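Long-range contacts in dihydroorotate dehydrogenase (Schistosoma mansoni, PDB 6UY4), which probably oxidises (S)-dihydroorotate to orotate in de novo pyrimidine synthesis, using bound FMN and passing the electrons to a quinone: residues 45-50 / 125-130; 88-93 / 109-114; 93-98 / 144-149; 332-337 / 351-356. All coordinates share one frame; numbering follows the deposited sequence.

Contact 1 (45-50 / 125-130). With QLA (2-[(4-fluorophenyl)amino]-3-hydroxynaphthalene-1,4-dione), chain B.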
# COMPACT_ATOMS: atom_id res chain seq x y z
N ASP A 45 10.25 -3.07 19.93
CA ASP A 45 10.21 -2.05 18.90
C ASP A 45 9.59 -2.60 17.62
O ASP A 45 9.93 -3.71 17.18
CB ASP A 45 11.61 -1.51 18.62
CG ASP A 45 11.60 -0.30 17.72
OD1 ASP A 45 11.05 0.74 18.13
OD2 ASP A 45 12.15 -0.38 16.60
N GLY A 46 8.70 -1.82 17.02
CA GLY A 46 7.97 -2.30 15.85
C GLY A 46 8.83 -2.40 14.61
O GLY A 46 8.75 -3.39 13.87
N GLU A 47 9.64 -1.38 14.34
CA GLU A 47 10.46 -1.39 13.13
C GLU A 47 11.53 -2.47 13.19
O GLU A 47 11.92 -3.01 12.14
CB GLU A 47 11.11 -0.02 12.92
CG GLU A 47 11.84 0.12 11.59
CD GLU A 47 12.30 1.54 11.33
OE1 GLU A 47 11.93 2.44 12.10
OE2 GLU A 47 13.04 1.75 10.34
N THR A 48 12.01 -2.81 14.38
CA THR A 48 12.98 -3.90 14.51
C THR A 48 12.36 -5.23 14.11
O THR A 48 12.97 -6.01 13.37
CB THR A 48 13.51 -3.96 15.94
OG1 THR A 48 14.09 -2.70 16.30
CG2 THR A 48 14.56 -5.05 16.07
N ALA A 49 11.14 -5.49 14.58
CA ALA A 49 10.44 -6.70 14.16
C ALA A 49 10.13 -6.67 12.67
O ALA A 49 10.10 -7.72 12.02
CB ALA A 49 9.15 -6.87 14.97
N HIS A 50 9.89 -5.48 12.11
CA HIS A 50 9.66 -5.36 10.68
C HIS A 50 10.91 -5.76 9.89
O HIS A 50 10.83 -6.55 8.94
CB HIS A 50 9.24 -3.93 10.33
CG HIS A 50 9.04 -3.70 8.87
ND1 HIS A 50 8.17 -4.44 8.11
CD2 HIS A 50 9.60 -2.80 8.03
CE1 HIS A 50 8.20 -4.01 6.86
NE2 HIS A 50 9.06 -3.02 6.78
N ARG A 125 13.78 7.88 14.24
CA ARG A 125 13.27 6.71 14.94
C ARG A 125 13.21 6.98 16.44
O ARG A 125 14.03 7.73 16.98
CB ARG A 125 14.15 5.49 14.67
CG ARG A 125 14.28 5.14 13.20
CD ARG A 125 15.17 3.93 12.98
NE ARG A 125 14.61 2.72 13.58
CZ ARG A 125 15.16 1.51 13.49
NH1 ARG A 125 16.30 1.35 12.83
NH2 ARG A 125 14.58 0.47 14.06
N PRO A 126 12.25 6.38 17.17
CA PRO A 126 11.22 5.45 16.68
C PRO A 126 10.12 6.12 15.86
O PRO A 126 9.65 7.20 16.20
CB PRO A 126 10.64 4.87 17.98
CG PRO A 126 10.84 5.94 18.98
CD PRO A 126 12.15 6.59 18.62
N ARG A 127 9.73 5.46 14.77
CA ARG A 127 8.71 5.98 13.87
C ARG A 127 7.60 4.97 13.60
O ARG A 127 6.80 5.18 12.68
CB ARG A 127 9.35 6.43 12.55
CG ARG A 127 10.21 5.36 11.89
CD ARG A 127 11.18 5.97 10.89
NE ARG A 127 12.01 4.95 10.25
CZ ARG A 127 13.02 5.22 9.43
NH1 ARG A 127 13.72 4.23 8.90
NH2 ARG A 127 13.34 6.47 9.15
N ILE A 128 7.53 3.89 14.37
CA ILE A 128 6.49 2.88 14.23
C ILE A 128 6.03 2.47 15.62
O ILE A 128 6.85 2.18 16.49
CB ILE A 128 6.99 1.64 13.45
CG1 ILE A 128 7.25 2.00 11.98
CG2 ILE A 128 5.98 0.52 13.55
CD1 ILE A 128 7.74 0.83 11.15
N PHE A 129 4.71 2.46 15.83
CA PHE A 129 4.15 2.16 17.14
C PHE A 129 2.95 1.24 16.98
O PHE A 129 2.09 1.47 16.12
CB PHE A 129 3.73 3.45 17.86
CG PHE A 129 4.81 4.50 17.89
CD1 PHE A 129 5.77 4.49 18.89
CD2 PHE A 129 4.87 5.48 16.92
CE1 PHE A 129 6.76 5.45 18.92
CE2 PHE A 129 5.86 6.44 16.94
CZ PHE A 129 6.81 6.43 17.95
N ARG A 130 2.88 0.20 17.81
CA ARG A 130 1.77 -0.74 17.79
C ARG A 130 0.65 -0.26 18.69
O ARG A 130 0.89 0.27 19.78
CB ARG A 130 2.22 -2.13 18.25
CG ARG A 130 3.38 -2.73 17.48
CD ARG A 130 3.56 -4.19 17.87
NE ARG A 130 4.75 -4.80 17.29
CZ ARG A 130 5.89 -5.00 17.96
NH1 ARG A 130 6.92 -5.56 17.35
NH2 ARG A 130 5.98 -4.65 19.23
C1 QLA B . 6.20 -5.70 10.91
O1 QLA B . 6.42 -5.44 9.74
C2 QLA B . 6.48 -7.09 11.40
O2 QLA B . 7.04 -7.91 10.53
C3 QLA B . 6.14 -7.45 12.72
O3 QLA B . 5.56 -6.70 14.91
C4 QLA B . 5.85 -9.89 12.31
C5 QLA B . 4.84 -9.81 11.36
C6 QLA B . 4.51 -10.90 10.58
C7 QLA B . 5.21 -12.06 10.76
C8 QLA B . 6.22 -12.18 11.68
C9 QLA B . 6.55 -11.08 12.45
C10 QLA B . 5.71 -6.39 13.70
C11 QLA B . 5.45 -5.03 13.19
C12 QLA B . 4.95 -4.07 14.07
C13 QLA B . 4.69 -2.80 13.61
C14 QLA B . 4.92 -2.46 12.28
C15 QLA B . 5.41 -3.41 11.41
C16 QLA B . 5.68 -4.70 11.86
F1 QLA B . 4.89 -13.14 10.00
N1 QLA B . 6.19 -8.75 13.09
O HOH W 1 11.06 3.00 14.48
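Glu47 meets two arginines in quite different ways: it lies over a face of the Arg125 guanidinium and takes a side-on grip from Arg127. Asp45 joins through a long pair to Arg125 NH2, completing a salt-bridge network that ties the start of helix 46-58 to the run leading into strand 128-131, beside the inhibitor pocket, probably the quinone site of this type 2 enzyme. The Glu47 chain is fully extended (chi1 -173°), which carries its carboxylate across to both partners. Glu47 OE2 lies close to the Arg127 guanidinium plane and receives Arg127 NH1 on its syn lone pair at 2.9 Å, while Arg127 NE bonds Glu47 OE1 at 3.1 Å from a more tilted position. With Arg125 the attraction is of charge alone, since Glu47 OE1 is 3.1 Å from Arg125 NE but well out of the Arg125 guanidinium plane. A water joins Glu47 OE1 to Arg127 N, and Arg127 NH2 reaches the carbonyls of Asn123 and Leu121. Nearer the inhibitor, Ile128 CD1 packs on Glu47 CB and Ile128 CG2 touches the naphthoquinone. The two segments hold the dione at separate oxygens: His50 ND1 donates to QLA O1 and Arg130 NH1 to QLA O3 at 3.0 Å.

Contact 2 (88-93 / 109-114). With FMN (flavin mononucleotide), chain G.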
# COMPACT_ATOMS: atom_id res chain seq x y z
N LEU A 88 -0.47 -7.68 -0.99
CA LEU A 88 0.20 -6.96 0.08
C LEU A 88 0.40 -5.50 -0.34
O LEU A 88 0.97 -5.23 -1.40
CB LEU A 88 1.54 -7.60 0.43
CG LEU A 88 2.30 -6.95 1.59
CD1 LEU A 88 1.47 -6.99 2.86
CD2 LEU A 88 3.64 -7.63 1.80
N ALA A 89 -0.06 -4.58 0.50
CA ALA A 89 0.03 -3.16 0.20
C ALA A 89 1.49 -2.69 0.26
O ALA A 89 2.39 -3.40 0.72
CB ALA A 89 -0.83 -2.35 1.16
N ALA A 90 1.71 -1.47 -0.21
CA ALA A 90 3.04 -0.90 -0.23
C ALA A 90 3.50 -0.57 1.19
O ALA A 90 2.70 -0.41 2.12
CB ALA A 90 3.08 0.36 -1.10
N GLY A 91 4.82 -0.46 1.35
CA GLY A 91 5.43 -0.10 2.60
C GLY A 91 6.04 -1.25 3.38
O GLY A 91 6.83 -1.01 4.29
N PHE A 92 5.68 -2.49 3.05
CA PHE A 92 6.26 -3.64 3.73
C PHE A 92 7.58 -4.04 3.08
O PHE A 92 8.63 -4.05 3.73
CB PHE A 92 5.27 -4.81 3.74
CG PHE A 92 5.64 -5.90 4.69
CD1 PHE A 92 6.43 -6.97 4.28
CD2 PHE A 92 5.21 -5.87 6.01
CE1 PHE A 92 6.77 -7.97 5.16
CE2 PHE A 92 5.55 -6.88 6.89
CZ PHE A 92 6.33 -7.93 6.46
N ASP A 93 7.54 -4.36 1.79
CA ASP A 93 8.75 -4.63 1.02
C ASP A 93 9.17 -3.34 0.31
O ASP A 93 9.04 -3.18 -0.91
CB ASP A 93 8.52 -5.77 0.04
CG ASP A 93 9.81 -6.32 -0.52
OD1 ASP A 93 10.88 -5.95 -0.01
OD2 ASP A 93 9.74 -7.13 -1.48
N HIS A 109 -0.34 -10.49 -5.18
CA HIS A 109 0.51 -9.44 -5.72
C HIS A 109 1.16 -8.67 -4.58
O HIS A 109 0.57 -8.51 -3.51
CB HIS A 109 -0.26 -8.50 -6.65
CG HIS A 109 -1.35 -7.73 -5.97
ND1 HIS A 109 -2.61 -8.25 -5.77
CD2 HIS A 109 -1.37 -6.47 -5.47
CE1 HIS A 109 -3.36 -7.35 -5.16
NE2 HIS A 109 -2.64 -6.26 -4.97
N ILE A 110 2.38 -8.21 -4.82
CA ILE A 110 3.14 -7.41 -3.86
C ILE A 110 3.41 -6.06 -4.49
O ILE A 110 3.79 -5.97 -5.66
CB ILE A 110 4.46 -8.10 -3.46
CG1 ILE A 110 4.22 -9.56 -3.07
CG2 ILE A 110 5.13 -7.35 -2.32
CD1 ILE A 110 3.31 -9.73 -1.88
N GLU A 111 3.22 -5.00 -3.71
CA GLU A 111 3.46 -3.63 -4.16
C GLU A 111 4.76 -3.15 -3.52
O GLU A 111 4.76 -2.64 -2.40
CB GLU A 111 2.27 -2.73 -3.81
CG GLU A 111 2.39 -1.31 -4.32
CD GLU A 111 1.07 -0.57 -4.28
OE1 GLU A 111 0.06 -1.14 -4.74
OE2 GLU A 111 1.04 0.58 -3.79
N VAL A 112 5.86 -3.33 -4.24
CA VAL A 112 7.16 -2.85 -3.77
C VAL A 112 7.15 -1.33 -3.74
O VAL A 112 6.66 -0.67 -4.66
CB VAL A 112 8.28 -3.39 -4.67
CG1 VAL A 112 9.64 -2.89 -4.19
CG2 VAL A 112 8.25 -4.91 -4.72
N GLY A 113 7.70 -0.76 -2.67
CA GLY A 113 7.71 0.68 -2.50
C GLY A 113 7.43 1.08 -1.06
O GLY A 113 7.18 0.21 -0.22
N THR A 114 7.44 2.37 -0.77
CA THR A 114 7.66 3.42 -1.77
C THR A 114 9.14 3.65 -2.05
O THR A 114 9.95 3.73 -1.12
CB THR A 114 7.02 4.75 -1.31
OG1 THR A 114 5.59 4.64 -1.34
CG2 THR A 114 7.45 5.90 -2.20
N1 FMN G . 1.78 3.27 1.67
C2 FMN G . 2.46 3.70 0.55
O2 FMN G . 1.85 4.01 -0.47
N3 FMN G . 3.84 3.78 0.57
C4 FMN G . 4.54 3.43 1.71
O4 FMN G . 5.77 3.50 1.73
C4A FMN G . 3.85 2.99 2.84
N5 FMN G . 4.54 2.64 3.98
C5A FMN G . 3.85 2.20 5.09
C6 FMN G . 4.55 1.85 6.24
C7 FMN G . 3.87 1.41 7.37
C7M FMN G . 4.64 1.03 8.60
C8 FMN G . 2.48 1.32 7.35
C8M FMN G . 1.74 0.85 8.56
C9 FMN G . 1.78 1.68 6.20
C9A FMN G . 2.46 2.12 5.07
N10 FMN G . 1.77 2.47 3.92
C10 FMN G . 2.46 2.91 2.81
C1' FMN G . 0.28 2.40 3.87
C2' FMN G . -0.18 1.01 3.44
O2' FMN G . 0.43 0.66 2.22
C3' FMN G . -1.69 0.96 3.26
O3' FMN G . -2.10 2.01 2.42
C4' FMN G . -2.43 1.07 4.59
O4' FMN G . -1.61 0.65 5.66
C5' FMN G . -3.66 0.18 4.53
O5' FMN G . -4.24 0.04 5.80
P FMN G . -4.25 -1.42 6.48
O1P FMN G . -4.99 -1.32 7.80
O2P FMN G . -4.92 -2.42 5.57
O3P FMN G . -2.83 -1.84 6.74
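The FMN site is lined here by the loop from Leu88 to Asp93, which leans on strand 109-115 and shares the flavin with it. Where the strands meet, Leu88 N donates to His109 O at 2.8 Å, and Glu111 N returns a bond to Leu88 O at 3.2 Å. Leu88 CB rests on Ile110 CD1, and helix 99-105 closes over both side chains through Leu102. These two backbone bonds bridge Leu88 to Ile110 and bring together the two strands left at the edges of the eight-stranded parallel sheet, 86-88 and 109-115, closing the TIM barrel. Further along, the loop leaves the strand path but stays tied to it, with Gly91 N bonded to Gly113 O at 2.9 Å and Gly113 N to Asp93 O at 3.3 Å. Between the Leu88 bridge and the Gly91 bond the extended Glu111 chain (chi1 -176°) passes alongside Ala90, and Glu111 OE2 lies 3.4 Å from Ala90 CB. The carboxylate is held inside the barrel by Gln352 and Tyr196 at OE1 and by Asn169 at OE2, so this buried group, probably charged, is met by several donors. The flavin is reached from both segments. Ala90 O accepts from the ribityl hydroxyl O2', and Gly91 brings bare backbone up to N5. Thr114 reads the pyrimidine edge: FMN N3 donates to Thr114 OG1 at 2.7 Å in a nearly straight bond (164°), Thr114 N donates to FMN O4 at 3.2 Å, and Asn169 takes up Thr114 OG1 as well.

Contact 3 (93-98 / 144-149)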
# COMPACT_ATOMS: atom_id res chain seq x y z
N ASP A 93 7.54 -4.36 1.79
CA ASP A 93 8.75 -4.63 1.02
C ASP A 93 9.17 -3.34 0.31
O ASP A 93 9.04 -3.18 -0.91
CB ASP A 93 8.52 -5.77 0.04
CG ASP A 93 9.81 -6.32 -0.52
OD1 ASP A 93 10.88 -5.95 -0.01
OD2 ASP A 93 9.74 -7.13 -1.48
N LYS A 94 9.69 -2.41 1.11
CA LYS A 94 10.07 -1.10 0.59
C LYS A 94 11.19 -1.20 -0.44
O LYS A 94 11.25 -0.37 -1.36
CB LYS A 94 10.51 -0.18 1.74
CG LYS A 94 9.43 0.14 2.75
CD LYS A 94 10.02 0.88 3.94
CE LYS A 94 8.94 1.35 4.91
NZ LYS A 94 8.04 2.35 4.28
N ASP A 95 12.07 -2.19 -0.31
CA ASP A 95 13.27 -2.28 -1.13
C ASP A 95 13.26 -3.49 -2.06
O ASP A 95 14.27 -3.75 -2.73
CB ASP A 95 14.51 -2.31 -0.24
CG ASP A 95 14.51 -1.20 0.80
OD1 ASP A 95 14.09 -0.07 0.46
OD2 ASP A 95 14.91 -1.46 1.95
N GLY A 96 12.16 -4.23 -2.12
CA GLY A 96 12.08 -5.38 -3.00
C GLY A 96 13.01 -6.52 -2.60
O GLY A 96 13.56 -7.20 -3.47
N LYS A 97 13.19 -6.73 -1.30
CA LYS A 97 14.09 -7.77 -0.81
C LYS A 97 13.39 -9.09 -0.54
O LYS A 97 14.07 -10.13 -0.48
CB LYS A 97 14.78 -7.30 0.47
CG LYS A 97 15.60 -6.03 0.32
CD LYS A 97 16.20 -5.61 1.65
CE LYS A 97 17.06 -4.36 1.50
NZ LYS A 97 17.61 -3.91 2.80
N ALA A 98 12.06 -9.10 -0.39
CA ALA A 98 11.37 -10.32 0.01
C ALA A 98 10.04 -10.53 -0.72
O ALA A 98 9.16 -11.22 -0.19
CB ALA A 98 11.13 -10.33 1.52
N ASN A 144 11.48 5.85 3.66
CA ASN A 144 12.84 5.33 3.81
C ASN A 144 13.07 4.28 2.73
O ASN A 144 12.51 3.18 2.80
CB ASN A 144 13.07 4.76 5.21
CG ASN A 144 11.98 3.79 5.63
OD1 ASN A 144 10.80 4.01 5.37
ND2 ASN A 144 12.38 2.70 6.28
N SER A 145 13.88 4.62 1.73
CA SER A 145 14.08 3.76 0.58
C SER A 145 15.56 3.69 0.25
O SER A 145 16.35 4.54 0.64
CB SER A 145 13.28 4.26 -0.64
OG SER A 145 13.34 3.33 -1.71
N ASP A 146 15.92 2.64 -0.49
CA ASP A 146 17.30 2.42 -0.93
C ASP A 146 17.61 3.08 -2.26
O ASP A 146 18.72 2.91 -2.77
CB ASP A 146 17.59 0.92 -1.02
CG ASP A 146 17.60 0.24 0.34
OD1 ASP A 146 17.40 0.94 1.35
OD2 ASP A 146 17.82 -0.98 0.39
N GLY A 147 16.67 3.81 -2.84
CA GLY A 147 16.88 4.48 -4.11
C GLY A 147 16.39 3.66 -5.29
O GLY A 147 16.05 2.48 -5.18
N HIS A 148 16.35 4.32 -6.45
CA HIS A 148 15.88 3.66 -7.67
C HIS A 148 16.80 2.52 -8.06
O HIS A 148 16.34 1.41 -8.36
CB HIS A 148 15.78 4.68 -8.81
CG HIS A 148 14.53 5.49 -8.78
ND1 HIS A 148 13.54 5.32 -7.83
CD2 HIS A 148 14.10 6.49 -9.59
CE1 HIS A 148 12.56 6.18 -8.06
NE2 HIS A 148 12.87 6.90 -9.12
N ASP A 149 18.11 2.76 -8.06
CA ASP A 149 19.05 1.78 -8.60
C ASP A 149 19.11 0.52 -7.76
O ASP A 149 19.14 -0.60 -8.30
CB ASP A 149 20.44 2.41 -8.72
CG ASP A 149 20.45 3.63 -9.63
OD1 ASP A 149 19.38 4.00 -10.14
OD2 ASP A 149 21.54 4.20 -9.83
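Asp146 OD2 gathers two long ion pairs, one with Lys97 NZ at 3.8 Å and a weak one with Arg154. The same lysine nitrogen stands 3.7 Å from Asp95 OD2, and so lies beside both acidic groups, at long range; Asp95 OD2 and Asp146 OD2 are themselves 3.3 Å apart. Their carboxylates stack with planes 21° apart, although the side chains cross at about a right angle. Lys97 and Arg154 probably offset part of the repulsion. Asp146 N adds a weak bond to Asp95 OD1. On the inner side, Lys94 lays its aliphatic chain across the amide of Asn144, with Lys94 CE 3.3 Å from Asn144 OD1. A bend at the last torsion of this otherwise extended chain (chi4 -64°) turns the ammonium group toward the flavin. Asp93 steadies the whole turn from within: its OD1 accepts from Lys97 N at 2.8 Å, using the syn lone pair, and its OD2 takes Ala98 N just before helix 99-105. The contact thus joins two loops near the C-terminal ends of the TIM-barrel strands, where Lys94 belongs to the FMN site.

Contact 4 (332-337 / 351-356). With FMN (flavin mononucleotide), chain G.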
# COMPACT_ATOMS: atom_id res chain seq x y z
N GLY A 332 -7.08 -0.89 3.39
CA GLY A 332 -7.32 -0.25 4.67
C GLY A 332 -8.22 -1.01 5.62
O GLY A 332 -9.44 -1.04 5.44
N GLY A 333 -7.63 -1.62 6.64
CA GLY A 333 -8.40 -2.23 7.70
C GLY A 333 -8.99 -3.59 7.39
O GLY A 333 -9.91 -4.02 8.08
N ILE A 334 -8.49 -4.28 6.37
CA ILE A 334 -8.98 -5.61 6.04
C ILE A 334 -8.37 -6.60 7.03
O ILE A 334 -7.15 -6.82 7.02
CB ILE A 334 -8.65 -6.00 4.59
CG1 ILE A 334 -9.47 -5.15 3.62
CG2 ILE A 334 -8.91 -7.48 4.36
CD1 ILE A 334 -9.24 -5.52 2.17
N SER A 335 -9.20 -7.19 7.88
CA SER A 335 -8.75 -8.19 8.83
C SER A 335 -9.41 -9.55 8.67
O SER A 335 -8.91 -10.53 9.23
CB SER A 335 -8.99 -7.71 10.27
OG SER A 335 -8.20 -6.56 10.56
N CYS A 336 -10.51 -9.65 7.92
CA CYS A 336 -11.18 -10.92 7.68
C CYS A 336 -11.75 -10.89 6.26
O CYS A 336 -11.47 -9.97 5.48
CB CYS A 336 -12.24 -11.19 8.75
SG CYS A 336 -13.58 -9.99 8.79
N GLY A 337 -12.57 -11.89 5.94
CA GLY A 337 -13.07 -12.02 4.58
C GLY A 337 -14.19 -11.04 4.26
O GLY A 337 -14.28 -10.52 3.15
N VAL A 351 -7.85 -5.97 -3.62
CA VAL A 351 -7.77 -5.56 -2.22
C VAL A 351 -6.35 -5.80 -1.71
O VAL A 351 -5.66 -6.72 -2.16
CB VAL A 351 -8.80 -6.29 -1.33
CG1 VAL A 351 -10.22 -5.85 -1.67
CG2 VAL A 351 -8.65 -7.80 -1.47
N GLN A 352 -5.93 -4.95 -0.78
CA GLN A 352 -4.60 -5.04 -0.18
C GLN A 352 -4.71 -4.86 1.33
O GLN A 352 -5.69 -4.31 1.84
CB GLN A 352 -3.64 -4.00 -0.77
CG GLN A 352 -3.35 -4.17 -2.25
CD GLN A 352 -2.52 -3.04 -2.82
OE1 GLN A 352 -2.17 -2.09 -2.11
NE2 GLN A 352 -2.20 -3.13 -4.10
N LEU A 353 -3.68 -5.33 2.03
CA LEU A 353 -3.65 -5.25 3.49
C LEU A 353 -2.21 -5.05 3.94
O LEU A 353 -1.26 -5.16 3.15
CB LEU A 353 -4.27 -6.49 4.14
CG LEU A 353 -3.70 -7.87 3.77
CD1 LEU A 353 -2.57 -8.27 4.70
CD2 LEU A 353 -4.80 -8.92 3.77
N TYR A 354 -2.05 -4.77 5.23
CA TYR A 354 -0.73 -4.54 5.81
C TYR A 354 -0.77 -4.82 7.30
O TYR A 354 -0.05 -5.70 7.79
CB TYR A 354 -0.27 -3.10 5.54
CG TYR A 354 1.19 -2.81 5.85
CD1 TYR A 354 2.05 -2.39 4.85
CD2 TYR A 354 1.70 -2.95 7.14
CE1 TYR A 354 3.37 -2.12 5.12
CE2 TYR A 354 3.02 -2.68 7.41
CZ TYR A 354 3.86 -2.27 6.40
OH TYR A 354 5.18 -1.99 6.66
N THR A 355 -1.60 -4.07 8.03
CA THR A 355 -1.60 -4.18 9.49
C THR A 355 -2.09 -5.54 9.95
O THR A 355 -1.53 -6.12 10.89
CB THR A 355 -2.47 -3.07 10.08
OG1 THR A 355 -1.96 -1.79 9.67
CG2 THR A 355 -2.46 -3.14 11.60
N SER A 356 -3.12 -6.08 9.31
CA SER A 356 -3.60 -7.41 9.67
C SER A 356 -2.54 -8.48 9.42
O SER A 356 -2.58 -9.54 10.07
CB SER A 356 -4.87 -7.75 8.90
OG SER A 356 -4.67 -7.64 7.51
N1 FMN G . 1.78 3.27 1.67
C2 FMN G . 2.46 3.70 0.55
O2 FMN G . 1.85 4.01 -0.47
N3 FMN G . 3.84 3.78 0.57
C4 FMN G . 4.54 3.43 1.71
O4 FMN G . 5.77 3.50 1.73
C4A FMN G . 3.85 2.99 2.84
N5 FMN G . 4.54 2.64 3.98
C5A FMN G . 3.85 2.20 5.09
C6 FMN G . 4.55 1.85 6.24
C7 FMN G . 3.87 1.41 7.37
C7M FMN G . 4.64 1.03 8.60
C8 FMN G . 2.48 1.32 7.35
C8M FMN G . 1.74 0.85 8.56
C9 FMN G . 1.78 1.68 6.20
C9A FMN G . 2.46 2.12 5.07
N10 FMN G . 1.77 2.47 3.92
C10 FMN G . 2.46 2.91 2.81
C1' FMN G . 0.28 2.40 3.87
C2' FMN G . -0.18 1.01 3.44
O2' FMN G . 0.43 0.66 2.22
C3' FMN G . -1.69 0.96 3.26
O3' FMN G . -2.10 2.01 2.42
C4' FMN G . -2.43 1.07 4.59
O4' FMN G . -1.61 0.65 5.66
C5' FMN G . -3.66 0.18 4.53
O5' FMN G . -4.24 0.04 5.80
P FMN G . -4.25 -1.42 6.48
O1P FMN G . -4.99 -1.32 7.80
O2P FMN G . -4.92 -2.42 5.57
O3P FMN G . -2.83 -1.84 6.74
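Val351 opens the contact by offering CB to Ile334 CD1 at 3.6 Å, the two side chains crossing at about a right angle. Gln352 turns its side chain away into the barrel, where NE2 meets Glu111 and His109, but its carbonyl oxygen still lies against Ile334 CD1. At Leu353 the packing continues more loosely, with CB near Ile334 O and CD2 4.4 Å from Ile334 CG2. Tyr354 leaves this interface: its CG is anti to the backbone N (chi1 -168°), and one face of the ring lies over the flavin's dimethylbenzene end around C8. Thr355, near the start of helix 355-360, binds the phosphate twice, through Thr355 N to FMN O3P at 2.9 Å and Thr355 OG1 to the same oxygen. From the other segment, Gly333 N donates to FMN O1P at 2.9 Å and, weakly, to O2P. Ser356 then ties the segments directly: Ser356 OG donates to Ile334 O at 2.7 Å and lies nearly in line with the C=O bond of Ile334 (C=O...donor angle 166°). This is the phosphate-binding region formed by the last two strands of a TIM barrel, 328-331 and 350-353, and the loops that follow them. Backbone N-H groups and a threonine hydroxyl grip the anion here, and the start of helix 355-360 probably adds a favourable electrostatic field for its negative charge.

Contacts 2 and 4 both belong to the eight-stranded TIM barrel, their centres about 13 Å apart: contact 2 meets the pyrimidine edge and ribityl chain of FMN, contact 4 the phosphate and dimethylbenzene end. Their strands 86-88 and 350-353 are neighbours in the sheet, and Ala89 N probably bonds to Leu353 O. Contact 3 shares Asp93 with contact 2, centres about 10 Å apart. Contact 1, centred about 17 Å from contact 2, joins helix 46-58 to the four-stranded antiparallel sheet. Along the chain contact 2 is nested inside contact 1, contact 3 crosses both, and contact 4 follows last. His50 touches Phe92 and Tyr354, so inhibitor pocket and flavin site adjoin, consistent with electron transfer from flavin to quinone.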